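Local coordinates for protein glucose dehydrogenase (Serratia sp. FS14, PDB 7CDY) that belongs to the glucose/sorbosone dehydrogenase family, folds as a beta-propeller and carries a bound calcium ion, at residues A[150-161]-A[180-190]. Numbering follows the deposited sequence. Where two conformers were deposited one is given.
Sequences AQETDKLQGKLV and GKRPEVWSYGH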
ATOM      1  N   ALA A 150     -11.272   5.556 -12.954  1.00  9.99           N
ATOM      2  CA  ALA A 150     -11.357   5.808 -11.517  1.00 10.18           C
ATOM      3  C   ALA A 150     -12.706   6.401 -11.130  1.00 10.32           C
ATOM      4  O   ALA A 150     -13.161   6.219  -9.996  1.00 10.69           O
ATOM      5  CB  ALA A 150     -10.214   6.728 -11.064  1.00  9.59           C
ATOM      6  N   GLN A 151     -13.364   7.104 -12.057  1.00 10.16           N
ATOM      7  CA  GLN A 151     -14.663   7.717 -11.821  1.00 10.70           C
ATOM      8  C   GLN A 151     -15.819   6.774 -12.103  1.00 11.21           C
ATOM      9  O   GLN A 151     -16.954   7.088 -11.734  1.00 13.76           O
ATOM     10  CB  GLN A 151     -14.829   8.955 -12.716  1.00 10.03           C
ATOM     11  CG  GLN A 151     -13.908  10.108 -12.344  1.00 10.48           C
ATOM     12  CD  GLN A 151     -14.256  10.681 -10.994  1.00 11.36           C
ATOM     13  OE1 GLN A 151     -15.405  11.083 -10.766  1.00 12.65           O
ATOM     14  NE2 GLN A 151     -13.293  10.697 -10.072  1.00 10.69           N
ATOM     15  N   GLU A 152     -15.574   5.641 -12.748  1.00 10.36           N
ATOM     16  CA  GLU A 152     -16.653   4.785 -13.222  1.00 11.07           C
ATOM     17  C   GLU A 152     -17.076   3.838 -12.107  1.00 12.77           C
ATOM     18  O   GLU A 152     -16.259   3.079 -11.574  1.00 12.20           O
ATOM     19  CB  GLU A 152     -16.225   4.060 -14.497  1.00 12.93           C
ATOM     20  CG  GLU A 152     -15.951   5.071 -15.614  1.00 16.45           C
ATOM     21  CD  GLU A 152     -15.341   4.488 -16.867  1.00 21.99           C
ATOM     22  OE1 GLU A 152     -15.503   3.284 -17.120  1.00 26.85           O
ATOM     23  OE2 GLU A 152     -14.702   5.259 -17.620  1.00 27.72           O
ATOM     24  N   THR A 153     -18.354   3.901 -11.730  1.00 12.23           N
ATOM     25  CA  THR A 153     -18.816   3.170 -10.558  1.00 13.13           C
ATOM     26  C   THR A 153     -18.933   1.672 -10.798  1.00 11.58           C
ATOM     27  O   THR A 153     -19.028   0.916  -9.827  1.00 13.95           O
ATOM     28  CB  THR A 153     -20.155   3.720 -10.065  1.00 14.08           C
ATOM     29  OG1 THR A 153     -21.152   3.535 -11.075  1.00 16.76           O
ATOM     30  CG2 THR A 153     -20.034   5.202  -9.717  1.00 17.61           C
ATOM     31  N   ASP A 154     -18.928   1.230 -12.053  1.00 11.76           N
ATOM     32  CA  ASP A 154     -19.017  -0.187 -12.377  1.00 13.66           C
ATOM     33  C   ASP A 154     -17.654  -0.835 -12.607  1.00 13.15           C
ATOM     34  O   ASP A 154     -17.594  -1.996 -13.019  1.00 15.24           O
ATOM     35  CB  ASP A 154     -19.942  -0.409 -13.580  1.00 16.64           C
ATOM     36  CG  ASP A 154     -19.469   0.309 -14.833  1.00 21.75           C
ATOM     37  OD1 ASP A 154     -18.719   1.303 -14.729  1.00 20.68           O
ATOM     38  OD2 ASP A 154     -19.874  -0.119 -15.936  1.00 31.12           O
ATOM     39  N   LYS A 155     -16.561  -0.116 -12.341  1.00 12.99           N
ATOM     40  CA  LYS A 155     -15.210  -0.620 -12.560  1.00 12.73           C
ATOM     41  C   LYS A 155     -14.405  -0.524 -11.273  1.00 10.73           C
ATOM     42  O   LYS A 155     -14.526   0.450 -10.529  1.00 13.17           O
ATOM     43  CB  LYS A 155     -14.528   0.148 -13.695  1.00 15.06           C
ATOM     44  CG  LYS A 155     -15.197  -0.160 -15.035  1.00 18.13           C
ATOM     45  CD  LYS A 155     -14.509   0.455 -16.220  1.00 21.88           C
ATOM     46  CE  LYS A 155     -15.327   0.180 -17.480  1.00 27.46           C
ATOM     47  NZ  LYS A 155     -15.024   1.156 -18.555  1.00 31.51           N
ATOM     48  N   LEU A 156     -13.573  -1.533 -11.011  1.00 10.66           N
ATOM     49  CA  LEU A 156     -12.786  -1.577  -9.784  1.00 10.34           C
ATOM     50  C   LEU A 156     -11.437  -0.862  -9.904  1.00 11.89           C
ATOM     51  O   LEU A 156     -10.576  -1.005  -9.027  1.00 14.80           O
ATOM     52  CB  LEU A 156     -12.663  -3.018  -9.287  1.00  9.80           C
ATOM     53  CG  LEU A 156     -14.004  -3.551  -8.789  1.00  9.13           C
ATOM     54  CD1 LEU A 156     -13.956  -5.059  -8.654  1.00 14.00           C
ATOM     55  CD2 LEU A 156     -14.400  -2.911  -7.466  1.00 12.59           C
ATOM     56  N   GLN A 157     -11.264  -0.051 -10.932  1.00 11.29           N
ATOM     57  CA  GLN A 157     -10.086   0.786 -11.086  1.00 10.24           C
ATOM     58  C   GLN A 157     -10.192   2.023 -10.206  1.00  9.37           C
ATOM     59  O   GLN A 157     -11.237   2.679 -10.157  1.00 10.30           O
ATOM     60  CB  GLN A 157     -10.009   1.255 -12.538  1.00 11.35           C
ATOM     61  CG  GLN A 157      -9.308   0.294 -13.474  1.00 15.45           C
ATOM     62  CD  GLN A 157     -10.116  -0.960 -13.715  1.00 15.74           C
ATOM     63  OE1 GLN A 157     -11.359  -0.924 -13.769  1.00 15.35           O
ATOM     64  NE2 GLN A 157      -9.421  -2.083 -13.855  1.00 13.23           N
ATOM     65  N   GLY A 158      -9.084   2.390  -9.562  1.00  9.13           N
ATOM     66  CA  GLY A 158      -9.038   3.642  -8.816  1.00 11.16           C
ATOM     67  C   GLY A 158      -9.981   3.679  -7.639  1.00  9.80           C
ATOM     68  O   GLY A 158     -10.563   4.728  -7.337  1.00  9.81           O
ATOM     69  N   LYS A 159     -10.158   2.544  -6.981  1.00 10.09           N
ATOM     70  CA  LYS A 159     -11.087   2.394  -5.877  1.00  9.22           C
ATOM     71  C   LYS A 159     -10.340   1.911  -4.644  1.00 10.29           C
ATOM     72  O   LYS A 159      -9.338   1.187  -4.738  1.00 11.93           O
ATOM     73  CB  LYS A 159     -12.145   1.320  -6.195  1.00  9.94           C
ATOM     74  CG  LYS A 159     -12.878   1.495  -7.518  1.00 10.56           C
ATOM     75  CD  LYS A 159     -13.678   2.776  -7.507  1.00 10.49           C
ATOM     76  CE  LYS A 159     -14.647   2.915  -8.687  1.00 10.58           C
ATOM     77  NZ  LYS A 159     -13.957   3.218  -9.970  1.00 11.62           N
ATOM     78  N   LEU A 160     -10.819   2.331  -3.485  1.00  8.43           N
ATOM     79  CA  LEU A 160     -10.542   1.651  -2.230  0.59  9.64           C
ATOM     80  C   LEU A 160     -11.713   0.717  -1.964  1.00  8.47           C
ATOM     81  O   LEU A 160     -12.871   1.132  -2.079  1.00 10.76           O
ATOM     82  CB  LEU A 160     -10.416   2.675  -1.105  0.59 11.65           C
ATOM     83  CG  LEU A 160     -10.085   2.179   0.296  0.59  9.99           C
ATOM     84  CD1 LEU A 160      -8.833   1.320   0.293  0.59 12.11           C
ATOM     85  CD2 LEU A 160      -9.917   3.348   1.241  0.59 12.79           C
ATOM     86  N   VAL A 161     -11.418  -0.540  -1.634  1.00  8.19           N
ATOM     87  CA  VAL A 161     -12.425  -1.578  -1.451  1.00  8.71           C
ATOM     88  C   VAL A 161     -12.397  -2.011   0.009  1.00  9.22           C
ATOM     89  O   VAL A 161     -11.334  -2.031   0.635  1.00  9.88           O
ATOM     90  CB  VAL A 161     -12.087  -2.755  -2.395  1.00 10.40           C
ATOM     91  CG1 VAL A 161     -12.638  -4.083  -1.889  1.00 11.79           C
ATOM     92  CG2 VAL A 161     -12.575  -2.455  -3.807  1.00 10.76           C
ATOM     93  N   GLY A 180     -25.692  -0.368 -11.044  1.00 22.30           N
ATOM     94  CA  GLY A 180     -24.551   0.118 -11.798  1.00 21.34           C
ATOM     95  C   GLY A 180     -23.325   0.457 -10.980  1.00 18.22           C
ATOM     96  O   GLY A 180     -22.415   1.112 -11.504  1.00 19.53           O
ATOM     97  N   LYS A 181     -23.274   0.040  -9.717  1.00 16.59           N
ATOM     98  CA  LYS A 181     -22.156   0.340  -8.838  1.00 14.89           C
ATOM     99  C   LYS A 181     -21.631  -0.955  -8.243  1.00 14.20           C
ATOM    100  O   LYS A 181     -22.413  -1.819  -7.839  1.00 15.71           O
ATOM    101  CB  LYS A 181     -22.614   1.257  -7.714  1.00 12.30           C
ATOM    102  CG  LYS A 181     -23.258   2.545  -8.208  1.00 15.19           C
ATOM    103  CD  LYS A 181     -23.437   3.515  -7.064  1.00 18.34           C
ATOM    104  CE  LYS A 181     -24.285   4.701  -7.478  1.00 22.78           C
ATOM    105  NZ  LYS A 181     -24.473   5.624  -6.331  1.00 26.37           N
ATOM    106  N   ARG A 182     -20.312  -1.093  -8.192  1.00 13.08           N
ATOM    107  CA  ARG A 182     -19.706  -2.278  -7.588  1.00 11.67           C
ATOM    108  C   ARG A 182     -19.833  -2.208  -6.071  1.00 12.01           C
ATOM    109  O   ARG A 182     -19.348  -1.246  -5.450  1.00 11.77           O
ATOM    110  CB  ARG A 182     -18.237  -2.400  -7.983  1.00 13.57           C
ATOM    111  CG  ARG A 182     -17.974  -2.872  -9.421  1.00 14.41           C
ATOM    112  CD  ARG A 182     -18.465  -4.285  -9.732  1.00 18.03           C
ATOM    113  NE  ARG A 182     -17.862  -5.351  -8.928  1.00 16.94           N
ATOM    114  CZ  ARG A 182     -17.162  -6.371  -9.422  1.00 15.85           C
ATOM    115  NH1 ARG A 182     -16.917  -6.467 -10.726  1.00 17.07           N
ATOM    116  NH2 ARG A 182     -16.704  -7.310  -8.603  1.00 17.53           N
ATOM    117  N   PRO A 183     -20.448  -3.205  -5.428  1.00 11.56           N
ATOM    118  CA  PRO A 183     -20.716  -3.099  -3.988  1.00 11.13           C
ATOM    119  C   PRO A 183     -19.481  -3.263  -3.112  1.00 10.36           C
ATOM    120  O   PRO A 183     -19.546  -2.939  -1.921  1.00 10.95           O
ATOM    121  CB  PRO A 183     -21.736  -4.221  -3.745  1.00 12.25           C
ATOM    122  CG  PRO A 183     -21.426  -5.228  -4.787  1.00 14.26           C
ATOM    123  CD  PRO A 183     -21.051  -4.418  -6.016  1.00 13.48           C
ATOM    124  N   GLU A 184     -18.357  -3.716  -3.675  1.00 10.54           N
ATOM    125  CA  GLU A 184     -17.107  -3.817  -2.921  1.00 11.10           C
ATOM    126  C   GLU A 184     -16.500  -2.458  -2.578  1.00  9.33           C
ATOM    127  O   GLU A 184     -15.633  -2.388  -1.700  1.00 10.53           O
ATOM    128  CB  GLU A 184     -16.084  -4.595  -3.754  1.00 10.08           C
ATOM    129  CG  GLU A 184     -16.475  -6.026  -4.093  1.00 12.35           C
ATOM    130  CD  GLU A 184     -17.262  -6.174  -5.392  1.00 16.14           C
ATOM    131  OE1 GLU A 184     -17.471  -7.342  -5.795  1.00 18.43           O
ATOM    132  OE2 GLU A 184     -17.674  -5.152  -6.004  1.00 14.13           O
ATOM    133  N   VAL A 185     -16.944  -1.378  -3.219  1.00  9.50           N
ATOM    134  CA  VAL A 185     -16.215  -0.111  -3.188  1.00  9.45           C
ATOM    135  C   VAL A 185     -16.478   0.637  -1.892  1.00  8.87           C
ATOM    136  O   VAL A 185     -17.628   0.775  -1.444  1.00 11.73           O
ATOM    137  CB  VAL A 185     -16.609   0.751  -4.398  1.00  9.99           C
ATOM    138  CG1 VAL A 185     -16.095   2.192  -4.241  1.00 11.28           C
ATOM    139  CG2 VAL A 185     -16.101   0.127  -5.675  1.00 11.46           C
ATOM    140  N   TRP A 186     -15.412   1.179  -1.306  1.00  9.25           N
ATOM    141  CA  TRP A 186     -15.481   2.122  -0.202  1.00 10.53           C
ATOM    142  C   TRP A 186     -15.427   3.557  -0.703  1.00  9.15           C
ATOM    143  O   TRP A 186     -16.305   4.361  -0.384  1.00 10.65           O
ATOM    144  CB  TRP A 186     -14.328   1.855   0.781  1.00 10.24           C
ATOM    145  CG  TRP A 186     -14.285   2.759   1.983  1.00 11.02           C
ATOM    146  CD1 TRP A 186     -13.491   3.864   2.157  1.00 12.98           C
ATOM    147  CD2 TRP A 186     -15.054   2.626   3.180  1.00 12.76           C
ATOM    148  NE1 TRP A 186     -13.727   4.425   3.384  1.00 14.82           N
ATOM    149  CE2 TRP A 186     -14.676   3.680   4.037  1.00 11.98           C
ATOM    150  CE3 TRP A 186     -16.029   1.721   3.609  1.00 13.77           C
ATOM    151  CZ2 TRP A 186     -15.240   3.847   5.303  1.00 16.18           C
ATOM    152  CZ3 TRP A 186     -16.586   1.887   4.870  1.00 17.21           C
ATOM    153  CH2 TRP A 186     -16.187   2.941   5.701  1.00 15.58           C
ATOM    154  N   SER A 187     -14.402   3.903  -1.489  1.00  9.00           N
ATOM    155  CA  SER A 187     -14.256   5.235  -2.068  1.00  8.71           C
ATOM    156  C   SER A 187     -13.693   5.108  -3.475  1.00  8.18           C
ATOM    157  O   SER A 187     -13.150   4.068  -3.860  1.00  8.26           O
ATOM    158  CB  SER A 187     -13.369   6.135  -1.204  1.00  9.73           C
ATOM    159  OG  SER A 187     -12.092   5.539  -0.992  1.00 10.32           O
ATOM    160  N   TYR A 188     -13.819   6.187  -4.246  1.00  8.96           N
ATOM    161  CA  TYR A 188     -13.446   6.149  -5.654  1.00  8.65           C
ATOM    162  C   TYR A 188     -12.687   7.417  -6.026  1.00  8.32           C
ATOM    163  O   TYR A 188     -12.457   8.291  -5.191  1.00  8.96           O
ATOM    164  CB  TYR A 188     -14.658   5.846  -6.544  1.00 10.86           C
ATOM    165  CG  TYR A 188     -15.703   6.927  -6.706  1.00 10.08           C
ATOM    166  CD1 TYR A 188     -16.510   7.325  -5.646  1.00 10.50           C
ATOM    167  CD2 TYR A 188     -15.920   7.501  -7.945  1.00 11.04           C
ATOM    168  CE1 TYR A 188     -17.488   8.301  -5.822  1.00 11.50           C
ATOM    169  CE2 TYR A 188     -16.899   8.464  -8.132  1.00 14.28           C
ATOM    170  CZ  TYR A 188     -17.671   8.848  -7.068  1.00 11.07           C
ATOM    171  OH  TYR A 188     -18.641   9.817  -7.256  1.00 15.11           O
ATOM    172  N   GLY A 189     -12.272   7.504  -7.289  1.00  8.62           N
ATOM    173  CA  GLY A 189     -11.483   8.645  -7.722  1.00  8.96           C
ATOM    174  C   GLY A 189     -10.061   8.671  -7.208  1.00  8.60           C
ATOM    175  O   GLY A 189      -9.524   9.755  -6.939  1.00  9.18           O
ATOM    176  N   HIS A 190      -9.431   7.504  -7.084  1.00  8.21           N
ATOM    177  CA  HIS A 190      -8.036   7.377  -6.692  1.00  8.81           C
ATOM    178  C   HIS A 190      -7.183   7.054  -7.916  1.00  8.26           C
ATOM    179  O   HIS A 190      -7.660   6.455  -8.884  1.00 10.20           O
ATOM    180  CB  HIS A 190      -7.895   6.268  -5.640  1.00 10.27           C
ATOM    181  CG  HIS A 190      -8.701   6.516  -4.402  1.00  9.25           C
ATOM    182  ND1 HIS A 190      -8.381   7.505  -3.496  1.00 10.47           N
ATOM    183  CD2 HIS A 190      -9.834   5.933  -3.935  1.00  9.46           C
ATOM    184  CE1 HIS A 190      -9.267   7.508  -2.513  1.00  9.88           C
ATOM    185  NE2 HIS A 190     -10.159   6.565  -2.758  1.00  9.65           N
TER
HETATM  186  O   HOH W   1     -16.243  -4.322 -12.566  1.00 21.43           O
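Leu156 lies across Arg182 at about a right angle, its CD1 centred over one face of the guanidinium and 3.5 Å from Arg182 CZ. Bends at chi2 (-64°) and chi3 (-61°) fold the arginine back, and Glu184 fixes its guanidinium in a side-on salt bridge: NE goes to OE2 and NH2 to OE1, both close to the guanidinium plane, though the carboxylate is turned and OE1 is met from above its own plane. A water joins NH1 to Asp154 O. Leu156 CD2 lies between Arg182 CB and Val185 CG2, leucine and valine sliding past each other in opposite directions.

Residues 160-161 pair antiparallel with 185-187 at the edge of a four-stranded propeller blade, and a classic beta bulge interrupts the pairing. Leu160 O takes both N-H groups of the bulge, Trp186 N at 2.7 Å and Ser187 N at 3.2 Å, while Leu160 N returns a bond to Ser187 O. Phe138 meets the Trp186 indole edge-to-face. Ser187 OG sits against Leu160 CB and shares a hydrogen bond with NE2 of His190, a residue whose ND1 is hydrogen-bonded to Glu209.

Lys159 crosses Tyr188 obliquely, laying CD 3.4 Å from Tyr188 CB. Bends at chi2 and chi4 (-74°) then bring NZ to the carbonyls of Glu152, Lys155 and Gln157, with a weaker bond to Ala150 O. That last oxygen also accepts from Gly189 N, from above its carbonyl plane, and lies at the edge of the tyrosine ring. Thr153 is bonded twice to 180-182, OG1 to Gly180 O (2.8 Å) and its carbonyl to Arg182 N.

Three carbonyls, and weakly a fourth, gather round one buried ammonium and would be expected to stabilise its charge; the same bonds tie 150-157 together, while the methylenes pack on 180-190.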